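Local coordinates for protein SAM-dependent methyltransferase (Streptococcus pneumoniae, PDB 3KR9) that probably transfers the methyl group of S-adenosylmethionine to N1 of adenine 22 in tRNA, using a class I Rossmann-like methyltransferase domain, at residues L126-Q131 against S165-G170; I137-I142 against I152-A157; K191-L196 against D212-I217. One frame throughout, in Å; residues are numbered along the deposited sequence.

Interaction 1: residues L126-Q131 against S165-G170; sequences LRIWLQ and SDVRFG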
loop_
_atom_site.group_PDB
_atom_site.type_symbol
_atom_site.label_atom_id
_atom_site.label_comp_id
_atom_site.label_asym_id
_atom_site.label_seq_id
_atom_site.Cartn_x
_atom_site.Cartn_y
_atom_site.Cartn_z
ATOM N N LEU A 126 0.651 9.554 -2.158
ATOM C CA LEU A 126 0.270 8.979 -0.864
ATOM C C LEU A 126 1.310 9.377 0.251
ATOM O O LEU A 126 0.952 9.473 1.420
ATOM C CB LEU A 126 0.238 7.428 -0.958
ATOM C CG LEU A 126 -0.062 6.602 0.296
ATOM C CD1 LEU A 126 -1.384 7.031 1.014
ATOM C CD2 LEU A 126 -0.152 5.083 -0.157
ATOM N N ARG A 127 2.587 9.512 -0.110
ATOM C CA ARG A 127 3.612 9.767 0.938
ATOM C C ARG A 127 3.375 11.203 1.452
ATOM O O ARG A 127 3.534 11.485 2.626
ATOM C CB ARG A 127 5.033 9.583 0.380
ATOM C CG ARG A 127 5.429 8.158 0.159
ATOM C CD ARG A 127 6.996 8.054 -0.105
ATOM N NE ARG A 127 7.386 6.667 -0.328
ATOM C CZ ARG A 127 7.374 6.081 -1.523
ATOM N NH1 ARG A 127 7.106 6.792 -2.626
ATOM N NH2 ARG A 127 7.710 4.796 -1.625
ATOM N N ILE A 128 2.988 12.099 0.541
ATOM C CA ILE A 128 2.659 13.530 0.883
ATOM C C ILE A 128 1.449 13.542 1.805
ATOM O O ILE A 128 1.408 14.178 2.868
ATOM C CB ILE A 128 2.413 14.315 -0.429
ATOM C CG1 ILE A 128 3.747 14.490 -1.141
ATOM C CG2 ILE A 128 1.621 15.701 -0.204
ATOM C CD1 ILE A 128 3.618 14.759 -2.621
ATOM N N TRP A 129 0.457 12.789 1.428
ATOM C CA TRP A 129 -0.736 12.707 2.267
ATOM C C TRP A 129 -0.393 12.221 3.662
ATOM O O TRP A 129 -0.813 12.834 4.668
ATOM C CB TRP A 129 -1.787 11.778 1.633
ATOM C CG TRP A 129 -3.044 11.899 2.401
ATOM C CD1 TRP A 129 -4.047 12.793 2.188
ATOM C CD2 TRP A 129 -3.401 11.141 3.564
ATOM N NE1 TRP A 129 -5.027 12.616 3.162
ATOM C CE2 TRP A 129 -4.629 11.635 4.029
ATOM C CE3 TRP A 129 -2.768 10.116 4.286
ATOM C CZ2 TRP A 129 -5.281 11.108 5.152
ATOM C CZ3 TRP A 129 -3.396 9.611 5.421
ATOM C CH2 TRP A 129 -4.674 10.085 5.816
ATOM N N LEU A 130 0.376 11.130 3.753
ATOM C CA LEU A 130 0.731 10.546 5.049
ATOM C C LEU A 130 1.428 11.555 5.924
ATOM O O LEU A 130 1.046 11.776 7.093
ATOM C CB LEU A 130 1.658 9.311 4.881
ATOM C CG LEU A 130 0.948 8.083 4.321
ATOM C CD1 LEU A 130 1.948 7.113 3.694
ATOM C CD2 LEU A 130 0.069 7.411 5.416
ATOM N N GLN A 131 2.451 12.152 5.346
ATOM C CA GLN A 131 3.227 13.136 6.066
ATOM C C GLN A 131 2.336 14.277 6.588
ATOM O O GLN A 131 2.487 14.688 7.733
ATOM C CB GLN A 131 4.280 13.744 5.143
ATOM C CG GLN A 131 4.771 15.118 5.702
ATOM C CD GLN A 131 6.183 15.420 5.261
ATOM O OE1 GLN A 131 6.872 14.524 4.739
ATOM N NE2 GLN A 131 6.639 16.691 5.462
ATOM N N SER A 165 13.233 13.800 -2.885
ATOM C CA SER A 165 13.755 12.500 -3.293
ATOM C C SER A 165 13.123 11.339 -2.522
ATOM O O SER A 165 12.706 10.346 -3.113
ATOM C CB SER A 165 15.243 12.451 -3.125
ATOM O OG SER A 165 15.662 11.179 -3.544
ATOM N N ASP A 166 13.048 11.446 -1.202
ATOM C CA ASP A 166 12.318 10.439 -0.427
ATOM C C ASP A 166 10.819 10.368 -0.813
ATOM O O ASP A 166 10.214 9.305 -0.739
ATOM C CB ASP A 166 12.445 10.733 1.063
ATOM C CG ASP A 166 13.855 10.419 1.608
ATOM O OD1 ASP A 166 14.711 9.929 0.852
ATOM O OD2 ASP A 166 14.107 10.684 2.787
ATOM N N VAL A 167 10.214 11.492 -1.184
ATOM C CA VAL A 167 8.803 11.478 -1.561
ATOM C C VAL A 167 8.613 10.586 -2.796
ATOM O O VAL A 167 7.681 9.809 -2.886
ATOM C CB VAL A 167 8.205 12.912 -1.818
ATOM C CG1 VAL A 167 6.917 12.801 -2.572
ATOM C CG2 VAL A 167 7.924 13.665 -0.485
ATOM N N ARG A 168 9.546 10.690 -3.739
ATOM C CA ARG A 168 9.333 10.100 -5.016
ATOM C C ARG A 168 9.813 8.657 -4.976
ATOM O O ARG A 168 9.207 7.799 -5.585
ATOM C CB ARG A 168 10.105 10.887 -6.058
ATOM C CG ARG A 168 10.144 10.209 -7.402
ATOM C CD ARG A 168 8.742 10.057 -8.035
ATOM N NE ARG A 168 7.939 8.962 -7.451
ATOM C CZ ARG A 168 6.827 8.499 -8.004
ATOM N NH1 ARG A 168 6.395 9.024 -9.137
ATOM N NH2 ARG A 168 6.144 7.516 -7.434
ATOM N N PHE A 169 10.897 8.404 -4.254
ATOM C CA PHE A 169 11.556 7.093 -4.297
ATOM C C PHE A 169 11.352 6.223 -3.077
ATOM O O PHE A 169 11.519 5.010 -3.171
ATOM C CB PHE A 169 13.046 7.271 -4.618
ATOM C CG PHE A 169 13.266 7.927 -5.954
ATOM C CD1 PHE A 169 12.844 7.288 -7.128
ATOM C CD2 PHE A 169 13.819 9.209 -6.041
ATOM C CE1 PHE A 169 13.009 7.894 -8.367
ATOM C CE2 PHE A 169 13.997 9.836 -7.282
ATOM C CZ PHE A 169 13.585 9.182 -8.451
ATOM N N GLY A 170 10.948 6.844 -1.969
ATOM C CA GLY A 170 10.761 6.158 -0.681
ATOM C C GLY A 170 11.984 6.332 0.220
ATOM O O GLY A 170 13.099 6.041 -0.216
HETATM O O HOH W 1 7.510 5.466 -5.487
#

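Interaction 2: residues I137-I142 against I152-A157; sequences IVAESI and ILVVEA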
loop_
_atom_site.group_PDB
_atom_site.type_symbol
_atom_site.label_atom_id
_atom_site.label_comp_id
_atom_site.label_asym_id
_atom_site.label_seq_id
_atom_site.Cartn_x
_atom_site.Cartn_y
_atom_site.Cartn_z
ATOM N N ILE A 137 6.573 6.822 7.869
ATOM C CA ILE A 137 6.889 5.561 7.266
ATOM C C ILE A 137 7.946 4.968 8.152
ATOM O O ILE A 137 8.885 5.687 8.577
ATOM C CB ILE A 137 7.343 5.777 5.815
ATOM C CG1 ILE A 137 6.123 6.297 4.987
ATOM C CG2 ILE A 137 7.910 4.489 5.196
ATOM C CD1 ILE A 137 6.549 6.923 3.622
ATOM N N VAL A 138 7.775 3.698 8.493
ATOM C CA VAL A 138 8.778 2.990 9.330
ATOM C C VAL A 138 9.398 1.793 8.600
ATOM O O VAL A 138 10.329 1.147 9.124
ATOM C CB VAL A 138 8.178 2.465 10.660
ATOM C CG1 VAL A 138 7.597 3.613 11.534
ATOM C CG2 VAL A 138 7.187 1.318 10.396
ATOM N N ALA A 139 8.922 1.499 7.397
ATOM C CA ALA A 139 9.525 0.438 6.577
ATOM C C ALA A 139 8.922 0.495 5.172
ATOM O O ALA A 139 7.770 0.978 4.988
ATOM C CB ALA A 139 9.271 -0.951 7.226
ATOM N N GLU A 140 9.700 0.058 4.180
ATOM C CA GLU A 140 9.184 -0.059 2.830
ATOM C C GLU A 140 9.747 -1.297 2.163
ATOM O O GLU A 140 10.917 -1.661 2.384
ATOM C CB GLU A 140 9.540 1.161 1.979
ATOM C CG GLU A 140 9.106 2.510 2.540
ATOM C CD GLU A 140 9.479 3.642 1.595
ATOM O OE1 GLU A 140 10.677 3.747 1.286
ATOM O OE2 GLU A 140 8.599 4.446 1.174
ATOM N N SER A 141 8.969 -1.927 1.316
ATOM C CA SER A 141 9.468 -3.019 0.518
ATOM C C SER A 141 8.994 -2.913 -0.889
ATOM O O SER A 141 7.996 -2.318 -1.106
ATOM C CB SER A 141 9.079 -4.348 1.114
ATOM O OG SER A 141 9.433 -4.409 2.461
ATOM N N ILE A 142 9.707 -3.512 -1.832
ATOM C CA ILE A 142 9.262 -3.429 -3.226
ATOM C C ILE A 142 9.466 -4.793 -3.877
ATOM O O ILE A 142 10.489 -5.431 -3.670
ATOM C CB ILE A 142 10.013 -2.318 -4.007
ATOM C CG1 ILE A 142 9.441 -2.172 -5.415
ATOM C CG2 ILE A 142 11.572 -2.622 -4.048
ATOM C CD1 ILE A 142 9.833 -0.841 -6.147
ATOM N N ILE A 152 5.260 -1.439 -1.080
ATOM C CA ILE A 152 4.512 -1.619 0.186
ATOM C C ILE A 152 5.064 -0.587 1.220
ATOM O O ILE A 152 6.282 -0.550 1.474
ATOM C CB ILE A 152 4.722 -3.068 0.759
ATOM C CG1 ILE A 152 4.144 -4.126 -0.211
ATOM C CG2 ILE A 152 4.154 -3.212 2.202
ATOM C CD1 ILE A 152 4.633 -5.529 0.096
ATOM N N LEU A 153 4.181 0.237 1.816
ATOM C CA LEU A 153 4.581 1.229 2.783
ATOM C C LEU A 153 4.024 0.831 4.134
ATOM O O LEU A 153 2.824 0.530 4.245
ATOM C CB LEU A 153 4.004 2.595 2.432
ATOM C CG LEU A 153 4.649 3.401 1.319
ATOM C CD1 LEU A 153 4.963 2.567 0.068
ATOM C CD2 LEU A 153 3.690 4.596 0.993
ATOM N N VAL A 154 4.891 0.824 5.155
ATOM C CA VAL A 154 4.440 0.509 6.520
ATOM C C VAL A 154 4.481 1.816 7.313
ATOM O O VAL A 154 5.450 2.539 7.241
ATOM C CB VAL A 154 5.361 -0.503 7.238
ATOM C CG1 VAL A 154 4.695 -0.954 8.580
ATOM C CG2 VAL A 154 5.704 -1.763 6.341
ATOM N N VAL A 155 3.451 2.104 8.096
ATOM C CA VAL A 155 3.242 3.445 8.570
ATOM C C VAL A 155 2.761 3.337 9.972
ATOM O O VAL A 155 1.982 2.410 10.313
ATOM C CB VAL A 155 2.110 4.142 7.726
ATOM C CG1 VAL A 155 1.809 5.536 8.288
ATOM C CG2 VAL A 155 2.512 4.171 6.225
ATOM N N GLU A 156 3.235 4.249 10.818
ATOM C CA GLU A 156 2.711 4.310 12.173
ATOM C C GLU A 156 2.569 5.797 12.493
ATOM O O GLU A 156 3.049 6.616 11.730
ATOM C CB GLU A 156 3.685 3.589 13.136
ATOM C CG GLU A 156 3.879 2.125 12.684
ATOM C CD GLU A 156 4.820 1.309 13.578
ATOM O OE1 GLU A 156 5.656 1.900 14.286
ATOM O OE2 GLU A 156 4.700 0.071 13.582
ATOM N N ALA A 157 1.895 6.125 13.577
ATOM C CA ALA A 157 1.626 7.526 13.950
ATOM C C ALA A 157 2.919 8.217 14.265
ATOM O O ALA A 157 3.746 7.647 14.992
ATOM C CB ALA A 157 0.685 7.560 15.219
#

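Interaction 3: residues K191-L196 against D212-I217; sequences KLEFAL and DKIQAI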
loop_
_atom_site.group_PDB
_atom_site.type_symbol
_atom_site.label_atom_id
_atom_site.label_comp_id
_atom_site.label_asym_id
_atom_site.label_seq_id
_atom_site.Cartn_x
_atom_site.Cartn_y
_atom_site.Cartn_z
ATOM N N LYS A 191 11.375 4.744 -20.339
ATOM C CA LYS A 191 10.095 5.295 -20.785
ATOM C C LYS A 191 10.198 6.810 -20.953
ATOM O O LYS A 191 9.811 7.354 -21.995
ATOM C CB LYS A 191 8.933 4.944 -19.843
ATOM C CG LYS A 191 8.435 3.524 -19.984
ATOM C CD LYS A 191 7.185 3.313 -19.115
ATOM C CE LYS A 191 7.185 1.943 -18.467
ATOM N NZ LYS A 191 6.003 1.809 -17.539
ATOM N N LEU A 192 10.693 7.495 -19.926
ATOM C CA LEU A 192 10.836 8.948 -19.981
ATOM C C LEU A 192 11.763 9.368 -21.113
ATOM O O LEU A 192 11.515 10.359 -21.806
ATOM C CB LEU A 192 11.364 9.491 -18.658
ATOM C CG LEU A 192 10.439 9.261 -17.459
ATOM C CD1 LEU A 192 11.251 9.355 -16.197
ATOM C CD2 LEU A 192 9.341 10.297 -17.483
ATOM N N GLU A 193 12.836 8.619 -21.304
ATOM C CA GLU A 193 13.788 8.983 -22.343
ATOM C C GLU A 193 13.192 8.810 -23.734
ATOM O O GLU A 193 13.530 9.540 -24.659
ATOM C CB GLU A 193 15.127 8.254 -22.152
ATOM C CG GLU A 193 16.041 9.069 -21.255
ATOM C CD GLU A 193 17.318 8.365 -20.865
ATOM O OE1 GLU A 193 18.303 9.087 -20.564
ATOM O OE2 GLU A 193 17.334 7.111 -20.833
ATOM N N PHE A 194 12.265 7.874 -23.866
ATOM C CA PHE A 194 11.603 7.669 -25.134
ATOM C C PHE A 194 10.579 8.774 -25.397
ATOM O O PHE A 194 10.493 9.298 -26.515
ATOM C CB PHE A 194 10.935 6.298 -25.178
ATOM C CG PHE A 194 10.306 5.986 -26.495
ATOM C CD1 PHE A 194 10.961 5.178 -27.422
ATOM C CD2 PHE A 194 9.059 6.519 -26.827
ATOM C CE1 PHE A 194 10.380 4.899 -28.660
ATOM C CE2 PHE A 194 8.475 6.249 -28.059
ATOM C CZ PHE A 194 9.139 5.433 -28.977
ATOM N N ALA A 195 9.801 9.131 -24.378
ATOM C CA ALA A 195 8.785 10.169 -24.539
ATOM C C ALA A 195 9.431 11.515 -24.838
ATOM O O ALA A 195 8.931 12.285 -25.657
ATOM C CB ALA A 195 7.907 10.268 -23.304
ATOM N N LEU A 196 10.531 11.809 -24.163
ATOM C CA LEU A 196 11.252 13.042 -24.418
ATOM C C LEU A 196 11.904 12.954 -25.793
ATOM O O LEU A 196 12.366 13.953 -26.340
ATOM C CB LEU A 196 12.335 13.235 -23.368
ATOM C CG LEU A 196 13.354 14.353 -23.578
ATOM C CD1 LEU A 196 12.808 15.652 -22.999
ATOM C CD2 LEU A 196 14.653 13.977 -22.910
ATOM N N ASP A 212 14.054 16.735 -15.672
ATOM C CA ASP A 212 14.276 16.718 -14.227
ATOM C C ASP A 212 13.945 15.337 -13.662
ATOM O O ASP A 212 14.584 14.870 -12.731
ATOM C CB ASP A 212 13.423 17.797 -13.536
ATOM C CG ASP A 212 13.808 19.208 -13.951
ATOM O OD1 ASP A 212 14.906 19.383 -14.499
ATOM O OD2 ASP A 212 13.021 20.151 -13.724
ATOM N N LYS A 213 12.945 14.681 -14.238
ATOM C CA LYS A 213 12.529 13.353 -13.742
ATOM C C LYS A 213 13.637 12.330 -13.970
ATOM O O LYS A 213 13.902 11.473 -13.139
ATOM C CB LYS A 213 11.224 12.910 -14.428
ATOM C CG LYS A 213 9.982 13.543 -13.785
ATOM C CD LYS A 213 8.696 13.222 -14.529
ATOM C CE LYS A 213 7.574 14.174 -14.068
ATOM N NZ LYS A 213 6.245 13.671 -14.496
ATOM N N ILE A 214 14.257 12.430 -15.145
ATOM C CA ILE A 214 15.332 11.545 -15.564
ATOM C C ILE A 214 16.553 11.717 -14.690
ATOM O O ILE A 214 17.152 10.739 -14.258
ATOM C CB ILE A 214 15.703 11.782 -17.047
ATOM C CG1 ILE A 214 14.543 11.378 -17.965
ATOM C CG2 ILE A 214 16.939 11.000 -17.421
ATOM C CD1 ILE A 214 14.658 11.955 -19.399
ATOM N N GLN A 215 16.934 12.959 -14.404
ATOM C CA GLN A 215 18.083 13.192 -13.506
ATOM C C GLN A 215 17.808 12.656 -12.123
ATOM O O GLN A 215 18.697 12.082 -11.481
ATOM C CB GLN A 215 18.384 14.686 -13.389
ATOM C CG GLN A 215 19.014 15.262 -14.630
ATOM C CD GLN A 215 20.360 14.631 -14.909
ATOM O OE1 GLN A 215 20.462 13.698 -15.701
ATOM N NE2 GLN A 215 21.400 15.113 -14.222
ATOM N N ALA A 216 16.589 12.885 -11.642
ATOM C CA ALA A 216 16.217 12.437 -10.291
ATOM C C ALA A 216 16.487 10.963 -10.211
ATOM O O ALA A 216 17.080 10.487 -9.250
ATOM C CB ALA A 216 14.740 12.711 -9.998
ATOM N N ILE A 217 16.057 10.232 -11.245
ATOM C CA ILE A 217 16.267 8.792 -11.277
ATOM C C ILE A 217 17.760 8.448 -11.307
ATOM O O ILE A 217 18.218 7.625 -10.524
ATOM C CB ILE A 217 15.493 8.123 -12.451
ATOM C CG1 ILE A 217 13.973 8.225 -12.218
ATOM C CG2 ILE A 217 15.895 6.662 -12.632
ATOM C CD1 ILE A 217 13.115 7.986 -13.476
#

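Interaction 1: residues L126-Q131 against S165-G170
The flat guanidinium of Arg-127 has the backbone of Gly-170 over one face, where the CA of Gly-170 sits 3.5 Å from CZ of Arg-127, offset toward the rim, with the carbonyl carbon of Phe-169 beside it. At the edge, in the plane of the group, lies a water. Its oxygen accepts hydrogen bonds from NH1 of Arg-127 and NH2 of Arg-168 and lies within bonding distance of Arg-168 O. NH1 of Arg-127 also binds Val-167 O directly at 3.1 Å; this bond is bent (146° at the hydrogen), and the donor stands above the carbonyl plane. The extended chain from CG to NE spans the gap to the C-terminal end of helix 164-169. One residue on, CD1 of Ile-128 meets CG1 of Val-167 at 3.8 Å, the two side chains crossing at about a right angle. Gly-170, with positive phi (98°), ends the helix and lets the guanidinium lie close against bare backbone. Salt bridges from NE to Glu-140 and from NH2 to Glu-151 fix the rotation of the group. A buried arginine thus probably has its charge balanced by two carboxylates, while NH1 bonds to a carbonyl near the helix end and to the water.

Interaction 2: residues I137-I142 against I152-A157
Val-138 sits at a beta bulge in the antiparallel hairpin of strands 135-145 and 148-157, and its side chain packs over Val-154 and Glu-156. From its CB, CG2 reaches CG1 of Val-154 at 3.8 Å, while CG1 turns to the carboxylate of Glu-156, 3.8 Å from OE1. Both partners cross the valine at about a right angle. With chi1 at -60°, CG2 lies between the backbone N and the carbonyl carbon, which puts it over Val-154. The other oxygen of Glu-156 is held by Arg-114 of the neighbouring strand 114-119.

Across the bulge, Val-138 N and Ala-139 O share Val-154, bonding to its O and its N respectively, whereas Ser-141 and Ile-152 bond in both directions. CB of Ala-139 packs on CG2 of Val-154. Between these pairs, the non-hydrogen-bonded pair Glu-140 and Leu-153 sends its side chains to the other face, side by side and pointing the same way. There Leu-153 packs on helix 123-132, and OE1 of Glu-140 accepts the backbone N-H of Leu-173. Strand 148-157 is the antiparallel strand between 114-119 and the edge strand 135-145, in the order 3-2-1-4-5-7-6 of class I methyltransferases. At the bulge itself, Val-138 N lies 2.9 Å from Val-154 O. A CA-H...O contact joins CA of Ile-137 to Val-154 O at 3.3 Å.

Interaction 3: residues K191-L196 against D212-I217
Two long helices, 179-198 and 204-221, pack as an antiparallel helical hairpin in the C-terminal part of the chain, and Leu-192 and Ile-214 lie at the centre of the present contact. The segment axes run at 155° to each other and approach to 10.0 Å, a separation filled by aliphatic side chains with no hydrogen bond between the two segments. CB of Leu-192 rests against CG1 of Ile-214 at 3.8 Å. Farther out on the same leucine, CD1 reaches past Ile-214 in two directions, to CD1 of Ile-217 at 3.6 Å and to CB of Lys-213 at 4.0 Å. Leu-192 therefore inserts among three residues of one helical face, its side chain lying across that of Lys-213 at about a right angle.

Ile-214 answers from the other helix. Its CG1 is anti to the carbonyl carbon (chi1 -66°), beside the backbone N, and carries CD1 to a place between two residues of the first helix: CG of Glu-193 lies 3.7 Å away from that methyl, and CD2 of Leu-196 lies 4.1 Å away. The CG2 branch of Ile-214 approaches OE1 of Glu-193 at 3.9 Å. The extended glutamate crosses the isoleucine obliquely, CG against its CD1, while its carboxylate forms a salt bridge with Lys-218, one residue beyond the second segment. The polar tip of Lys-213, by contrast, leads away from the interface and leaves only the base of its side chain against Leu-192.

Ile-217 also touches Trp-185 and Ala-189, earlier on helix 179-198, and Phe-169, which joins the hairpin to helix 164-169. An apolar interface bordered by a charged pair at its margin is typical of an antiparallel helical hairpin.

From the N terminus, the first five strands of the Rossmann-like sheet precede all three contacts. Helix 123-132 then opens interaction 1, which closes only at helix 164-169; the hairpin of interaction 2 is nested inside that loop, and the centres of the two contacts lie about 11 Å apart. Interaction 3 follows in series, closing the loop between helices 179-198 and 204-221. Interactions 1 and 2 touch through the salt bridge between Arg-127 and Glu-140 and through Leu-130 on Val-155, so helix 123-132 is tied to both strands of the hairpin. Phe-169 carries the connection on to Ala-216 and Ile-217, whereas interactions 2 and 3 do not touch.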